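Local coordinates for protein metallo-beta-lactamase (Serratia marcescens, PDB 6K4T) that hydrolyses beta-lactam antibiotics as a subclass B3 metallo-beta-lactamase with two zinc ions, here with the thiol-bearing compound 2-sulfanylbenzoic acid bound to both, at residues 67-72 with 91-96; 170-175 with 212-217. All coordinates share one frame; numbering follows the deposited sequence. Where two conformers were deposited one is given.

Interaction 1: 67-72 with 91-96; sequences YILSTH and TVLAGA. With ZN (zinc ion), chain B; JKE (2-sulfanylbenzoic acid), chain D.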
loop_
_atom_site.group_PDB
_atom_site.type_symbol
_atom_site.label_atom_id
_atom_site.label_comp_id
_atom_site.label_asym_id
_atom_site.label_seq_id
_atom_site.Cartn_x
_atom_site.Cartn_y
_atom_site.Cartn_z
ATOM N N TYR A 67 10.015 5.504 9.630
ATOM C CA TYR A 67 8.615 5.056 9.658
ATOM C C TYR A 67 8.392 3.992 8.587
ATOM O O TYR A 67 8.951 4.073 7.507
ATOM C CB TYR A 67 7.633 6.194 9.370
ATOM C CG TYR A 67 7.530 7.216 10.472
ATOM C CD1 TYR A 67 6.924 6.903 11.674
ATOM C CD2 TYR A 67 8.105 8.470 10.341
ATOM C CE1 TYR A 67 6.839 7.819 12.705
ATOM C CE2 TYR A 67 8.044 9.403 11.368
ATOM C CZ TYR A 67 7.404 9.072 12.549
ATOM O OH TYR A 67 7.313 9.951 13.589
ATOM N N ILE A 68 7.593 2.977 8.924
ATOM C CA ILE A 68 7.021 2.012 7.983
ATOM C C ILE A 68 5.508 2.203 8.008
ATOM O O ILE A 68 4.895 2.033 9.045
ATOM C CB ILE A 68 7.405 0.563 8.313
ATOM C CG1 ILE A 68 8.920 0.382 8.358
ATOM C CG2 ILE A 68 6.762 -0.394 7.325
ATOM C CD1 ILE A 68 9.383 -0.921 9.001
ATOM N N LEU A 69 4.944 2.560 6.853
ATOM C CA LEU A 69 3.524 2.799 6.693
ATOM C C LEU A 69 2.875 1.549 6.112
ATOM O O LEU A 69 3.355 1.013 5.124
ATOM C CB LEU A 69 3.292 3.987 5.757
ATOM C CG LEU A 69 4.108 5.243 6.058
ATOM C CD1 LEU A 69 3.677 6.385 5.163
ATOM C CD2 LEU A 69 4.018 5.654 7.530
ATOM N N SER A 70 1.749 1.132 6.689
ATOM C CA SER A 70 1.040 -0.057 6.247
ATOM C C SER A 70 -0.238 0.348 5.512
ATOM O O SER A 70 -1.045 1.132 6.040
ATOM C CB SER A 70 0.713 -0.928 7.432
ATOM O OG SER A 70 -0.147 -2.004 7.057
ATOM N N THR A 71 -0.428 -0.199 4.316
ATOM C CA THR A 71 -1.727 -0.103 3.631
ATOM C C THR A 71 -2.770 -0.973 4.348
ATOM O O THR A 71 -3.710 -0.444 4.918
ATOM C CB THR A 71 -1.630 -0.496 2.151
ATOM O OG1 THR A 71 -1.024 -1.791 2.054
ATOM C CG2 THR A 71 -0.883 0.535 1.329
ATOM N N HIS A 72 -2.590 -2.299 4.309
ATOM C CA HIS A 72 -3.439 -3.149 5.084
ATOM C C HIS A 72 -2.724 -4.418 5.523
ATOM O O HIS A 72 -1.683 -4.795 4.989
ATOM C CB HIS A 72 -4.733 -3.470 4.334
ATOM C CG HIS A 72 -4.612 -4.435 3.194
ATOM N ND1 HIS A 72 -4.386 -4.038 1.895
ATOM C CD2 HIS A 72 -4.726 -5.791 3.163
ATOM C CE1 HIS A 72 -4.338 -5.109 1.108
ATOM N NE2 HIS A 72 -4.557 -6.205 1.865
ATOM N N THR A 91 9.207 3.064 13.469
ATOM C CA THR A 91 7.853 2.948 13.968
ATOM C C THR A 91 6.912 2.570 12.826
ATOM O O THR A 91 7.021 3.145 11.735
ATOM C CB THR A 91 7.392 4.260 14.596
ATOM O OG1 THR A 91 8.267 4.509 15.700
ATOM C CG2 THR A 91 5.975 4.217 15.108
ATOM N N VAL A 92 5.995 1.640 13.100
ATOM C CA VAL A 92 5.002 1.168 12.112
ATOM C C VAL A 92 3.709 1.938 12.341
ATOM O O VAL A 92 3.208 1.957 13.452
ATOM C CB VAL A 92 4.769 -0.352 12.241
ATOM C CG1 VAL A 92 3.726 -0.881 11.271
ATOM C CG2 VAL A 92 6.086 -1.128 12.101
ATOM N N LEU A 93 3.180 2.569 11.292
ATOM C CA LEU A 93 1.956 3.336 11.388
ATOM C C LEU A 93 0.867 2.690 10.537
ATOM O O LEU A 93 1.118 2.264 9.424
ATOM C CB LEU A 93 2.193 4.765 10.900
ATOM C CG LEU A 93 3.202 5.560 11.720
ATOM C CD1 LEU A 93 3.420 6.962 11.154
ATOM C CD2 LEU A 93 2.796 5.648 13.189
ATOM N N ALA A 94 -0.359 2.672 11.053
ATOM C CA ALA A 94 -1.449 1.975 10.417
ATOM C C ALA A 94 -2.788 2.573 10.854
ATOM O O ALA A 94 -2.917 3.231 11.884
ATOM C CB ALA A 94 -1.374 0.491 10.718
ATOM N N GLY A 95 -3.825 2.298 10.068
ATOM C CA GLY A 95 -5.177 2.614 10.486
ATOM C C GLY A 95 -5.512 1.914 11.785
ATOM O O GLY A 95 -5.064 0.805 12.042
ATOM N N ALA A 96 -6.325 2.579 12.600
ATOM C CA ALA A 96 -6.575 2.181 13.979
ATOM C C ALA A 96 -7.022 0.725 14.051
ATOM O O ALA A 96 -6.570 -0.033 14.897
ATOM C CB ALA A 96 -7.596 3.107 14.598
HETATM ZN ZN ZN B . -5.442 -7.923 1.192
HETATM S SD JKE D . -4.536 -9.340 -0.289
HETATM C CG JKE D . -5.817 -7.362 -2.588
HETATM C CZ JKE D . -6.194 -8.787 -2.493
HETATM C CD1 JKE D . -6.169 -11.064 -1.521
HETATM O OD1 JKE D . -6.478 -6.654 -3.349
HETATM C CD2 JKE D . -7.526 -10.578 -3.446
HETATM O OD2 JKE D . -4.833 -6.852 -1.901
HETATM C CE1 JKE D . -5.710 -9.743 -1.496
HETATM C CE2 JKE D . -7.092 -9.265 -3.456
HETATM C CG1 JKE D . -7.080 -11.481 -2.491
HETATM O O HOH W 1 -3.247 0.748 7.659
#

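Interaction 2: 170-175 with 212-217; sequences VVFADS and IAAHPE. With ZN (zinc ion), chain C; JKE (2-sulfanylbenzoic acid), chain D.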
loop_
_atom_site.group_PDB
_atom_site.type_symbol
_atom_site.label_atom_id
_atom_site.label_comp_id
_atom_site.label_asym_id
_atom_site.label_seq_id
_atom_site.Cartn_x
_atom_site.Cartn_y
_atom_site.Cartn_z
ATOM N N VAL A 170 1.751 11.898 -5.634
ATOM C CA VAL A 170 1.924 10.465 -5.628
ATOM C C VAL A 170 0.966 9.850 -4.610
ATOM O O VAL A 170 0.774 10.356 -3.493
ATOM C CB VAL A 170 3.356 10.090 -5.232
ATOM C CG1 VAL A 170 3.567 8.589 -5.377
ATOM C CG2 VAL A 170 4.408 10.883 -6.001
ATOM N N VAL A 171 0.382 8.725 -5.012
ATOM C CA VAL A 171 -0.616 7.998 -4.223
ATOM C C VAL A 171 -0.164 6.544 -4.143
ATOM O O VAL A 171 0.015 5.902 -5.204
ATOM C CB VAL A 171 -2.023 8.079 -4.844
ATOM C CG1 VAL A 171 -3.027 7.269 -4.049
ATOM C CG2 VAL A 171 -2.494 9.513 -5.007
ATOM N N PHE A 172 0.027 6.027 -2.923
ATOM C CA PHE A 172 0.223 4.597 -2.714
ATOM C C PHE A 172 -1.148 4.038 -2.348
ATOM O O PHE A 172 -1.642 4.213 -1.231
ATOM C CB PHE A 172 1.281 4.302 -1.646
ATOM C CG PHE A 172 1.804 2.878 -1.636
ATOM C CD1 PHE A 172 0.990 1.815 -1.282
ATOM C CD2 PHE A 172 3.105 2.585 -1.999
ATOM C CE1 PHE A 172 1.467 0.514 -1.269
ATOM C CE2 PHE A 172 3.584 1.287 -1.996
ATOM C CZ PHE A 172 2.756 0.249 -1.637
ATOM N N ALA A 173 -1.775 3.397 -3.327
ATOM C CA ALA A 173 -3.178 3.055 -3.258
ATOM C C ALA A 173 -3.357 1.705 -2.568
ATOM O O ALA A 173 -2.883 0.685 -3.087
ATOM C CB ALA A 173 -3.797 3.039 -4.637
ATOM N N ASP A 174 -4.088 1.706 -1.444
ATOM C CA ASP A 174 -4.500 0.469 -0.813
ATOM C C ASP A 174 -5.456 -0.293 -1.742
ATOM O O ASP A 174 -6.056 0.261 -2.676
ATOM C CB ASP A 174 -5.150 0.732 0.535
ATOM C CG ASP A 174 -5.346 -0.516 1.374
ATOM O OD1 ASP A 174 -4.625 -1.503 1.128
ATOM O OD2 ASP A 174 -6.137 -0.429 2.336
ATOM N N SER A 175 -5.542 -1.598 -1.494
ATOM C CA SER A 175 -6.492 -2.461 -2.176
ATOM C C SER A 175 -7.933 -2.069 -1.818
ATOM O O SER A 175 -8.253 -1.843 -0.660
ATOM C CB SER A 175 -6.202 -3.886 -1.827
ATOM O OG SER A 175 -4.865 -4.206 -2.177
ATOM N N ILE A 212 0.688 4.280 -7.361
ATOM C CA ILE A 212 1.379 3.031 -7.168
ATOM C C ILE A 212 0.415 2.159 -6.372
ATOM O O ILE A 212 0.160 2.431 -5.207
ATOM C CB ILE A 212 2.716 3.250 -6.424
ATOM C CG1 ILE A 212 3.663 4.145 -7.223
ATOM C CG2 ILE A 212 3.383 1.929 -6.088
ATOM C CD1 ILE A 212 4.572 5.009 -6.387
ATOM N N ALA A 213 -0.120 1.112 -6.996
ATOM C CA ALA A 213 -1.105 0.263 -6.330
ATOM C C ALA A 213 -0.401 -0.842 -5.545
ATOM O O ALA A 213 0.632 -1.342 -5.953
ATOM C CB ALA A 213 -2.036 -0.324 -7.356
ATOM N N ALA A 214 -0.978 -1.212 -4.394
ATOM C CA ALA A 214 -0.359 -2.206 -3.510
ATOM C C ALA A 214 -0.018 -3.494 -4.275
ATOM O O ALA A 214 1.075 -4.054 -4.111
ATOM C CB ALA A 214 -1.279 -2.483 -2.346
ATOM N N HIS A 215 -0.946 -3.950 -5.117
ATOM C CA HIS A 215 -0.658 -4.915 -6.181
ATOM C C HIS A 215 -0.281 -4.128 -7.423
ATOM O O HIS A 215 -1.155 -3.487 -8.010
ATOM C CB HIS A 215 -1.867 -5.840 -6.434
ATOM C CG HIS A 215 -2.061 -6.821 -5.323
ATOM N ND1 HIS A 215 -1.359 -8.013 -5.282
ATOM C CD2 HIS A 215 -2.798 -6.775 -4.183
ATOM C CE1 HIS A 215 -1.658 -8.660 -4.176
ATOM N NE2 HIS A 215 -2.560 -7.938 -3.488
ATOM N N PRO A 216 1.014 -4.097 -7.820
ATOM C CA PRO A 216 1.477 -3.088 -8.774
ATOM C C PRO A 216 0.753 -3.170 -10.124
ATOM O O PRO A 216 0.598 -2.168 -10.782
ATOM C CB PRO A 216 2.992 -3.336 -8.871
ATOM C CG PRO A 216 3.209 -4.725 -8.321
ATOM C CD PRO A 216 2.110 -4.936 -7.306
ATOM N N GLU A 217 0.318 -4.366 -10.509
ATOM C CA GLU A 217 -0.305 -4.520 -11.840
ATOM C C GLU A 217 -1.694 -3.866 -11.902
ATOM O O GLU A 217 -2.248 -3.635 -12.994
ATOM C CB GLU A 217 -0.372 -5.997 -12.234
ATOM C CG GLU A 217 -1.396 -6.820 -11.482
ATOM C CD GLU A 217 -1.141 -7.172 -10.031
ATOM O OE1 GLU A 217 0.014 -6.993 -9.524
ATOM O OE2 GLU A 217 -2.156 -7.587 -9.385
HETATM ZN ZN ZN C . -2.915 -8.119 -1.455
HETATM S SD JKE D . -4.536 -9.340 -0.289
HETATM C CG JKE D . -5.817 -7.362 -2.588
HETATM C CZ JKE D . -6.194 -8.787 -2.493
HETATM C CD1 JKE D . -6.169 -11.064 -1.521
HETATM O OD1 JKE D . -6.478 -6.654 -3.349
HETATM C CD2 JKE D . -7.526 -10.578 -3.446
HETATM O OD2 JKE D . -4.833 -6.852 -1.901
HETATM C CE1 JKE D . -5.710 -9.743 -1.496
HETATM C CE2 JKE D . -7.092 -9.265 -3.456
HETATM C CG1 JKE D . -7.080 -11.481 -2.491
HETATM O O HOH W 2 -3.838 -3.197 -4.744
#

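Interaction 1: 67-72 with 91-96
The Tyr-67 ring meets Leu-93 obliquely, its CD1 lying 3.5 Å from methyl CD1 of Leu-93, while Thr-91 CB lies 4.0 Å from Tyr-67 CD1. The imidazole of His-72 has the sulfur of 2-sulfanylbenzoic acid in its plane at the edge, beyond a zinc ion that NE2 binds at 2.0 Å; His-74 and His-150 complete the protein ligands of that metal. Tyr-67, Leu-69 and Leu-93 share one face of the sheet, where CD2 of Leu-69 rests 3.9 Å from CD1 of Leu-93. With CG anti to the carbonyl carbon (chi1 -63°), Leu-93 turns back along its own strand to meet the Tyr-67 ring reaching across. Strands 65-69 and 91-95 are parallel neighbours in the seven-stranded mixed sheet of the alpha-beta/beta-alpha metallo-beta-lactamase fold. Ile-68 N donates to Thr-91 O at 2.9 Å and its O accepts from Leu-93 N. Ser-70 N then bonds to Leu-93 O, a nearly straight approach to the carbonyl (C=O...N 178°). Ile-68 and Val-92 occupy the other face, under helix 81-88. Past the last direct bond the two segments diverge, and a water bridges them, accepting from Gly-95 N at 2.9 Å and probably donating to Ser-70 O.

Interaction 2: 170-175 with 212-217
Ser-175 and His-215 converge on one carboxylate oxygen of 2-sulfanylbenzoic acid: in one of its two deposited conformers, OG of Ser-175 donates to OD2 at 2.7 Å, and a zinc ion held by NE2 of His-215 at 2.1 Å binds both OD2 and the sulfur SD. In that conformer, OG and OD2 both lie in the plane of the His-215 ring, at its edge. Asp-76 and His-77 complete the protein ligands of this metal. One step out, a water donates to the same Ser-175 OG and accepts from His-215 N at 3.0 Å, while CB of Ala-214 packs 4.0 Å from Ser-175 OG. Behind them the strands pair in parallel: Ala-214 N bonds to Ala-173 O, Ala-173 N to Ile-212 O, and Ile-212 N to Val-171 O at 2.8 Å, almost linear at 175°. The Phe-172 ring, swung opposite its own N by a chi1 of -164°, places one face against Ile-212 O, which lies 3.9 Å above the ring plane, offset toward the rim, and brings CE2 to Ile-212 CG2. Strands 166-173 and 210-213 belong to a beta-alpha-beta crossover through helix 190-205, and zinc ligands on loops at strand C-terminal ends are characteristic of the metallo-beta-lactamase fold.

In the fold
Interactions 1 and 2 lie in the two different sheets of the fold, their centres about 15 Å apart, and meet where their strands run out into the active-site loops. The joint is a probable hydrogen bond of 2.7 Å between His-72 ND1 and Asp-174 OD1, which would orient the imidazole for zinc binding through its other nitrogen. Around it, Thr-71 CG2 packs 3.5 Å from Phe-172 CD1, and His-72 CE1 lies 3.4 Å from Ser-175 OG in one conformer of Ser-175. Each contact supplies a histidine to a different zinc ion. The sulfur of 2-sulfanylbenzoic acid, probably as thiolate, bridges both metals, at 2.2 Å from the zinc of His-72 and 2.3 Å from that of His-215.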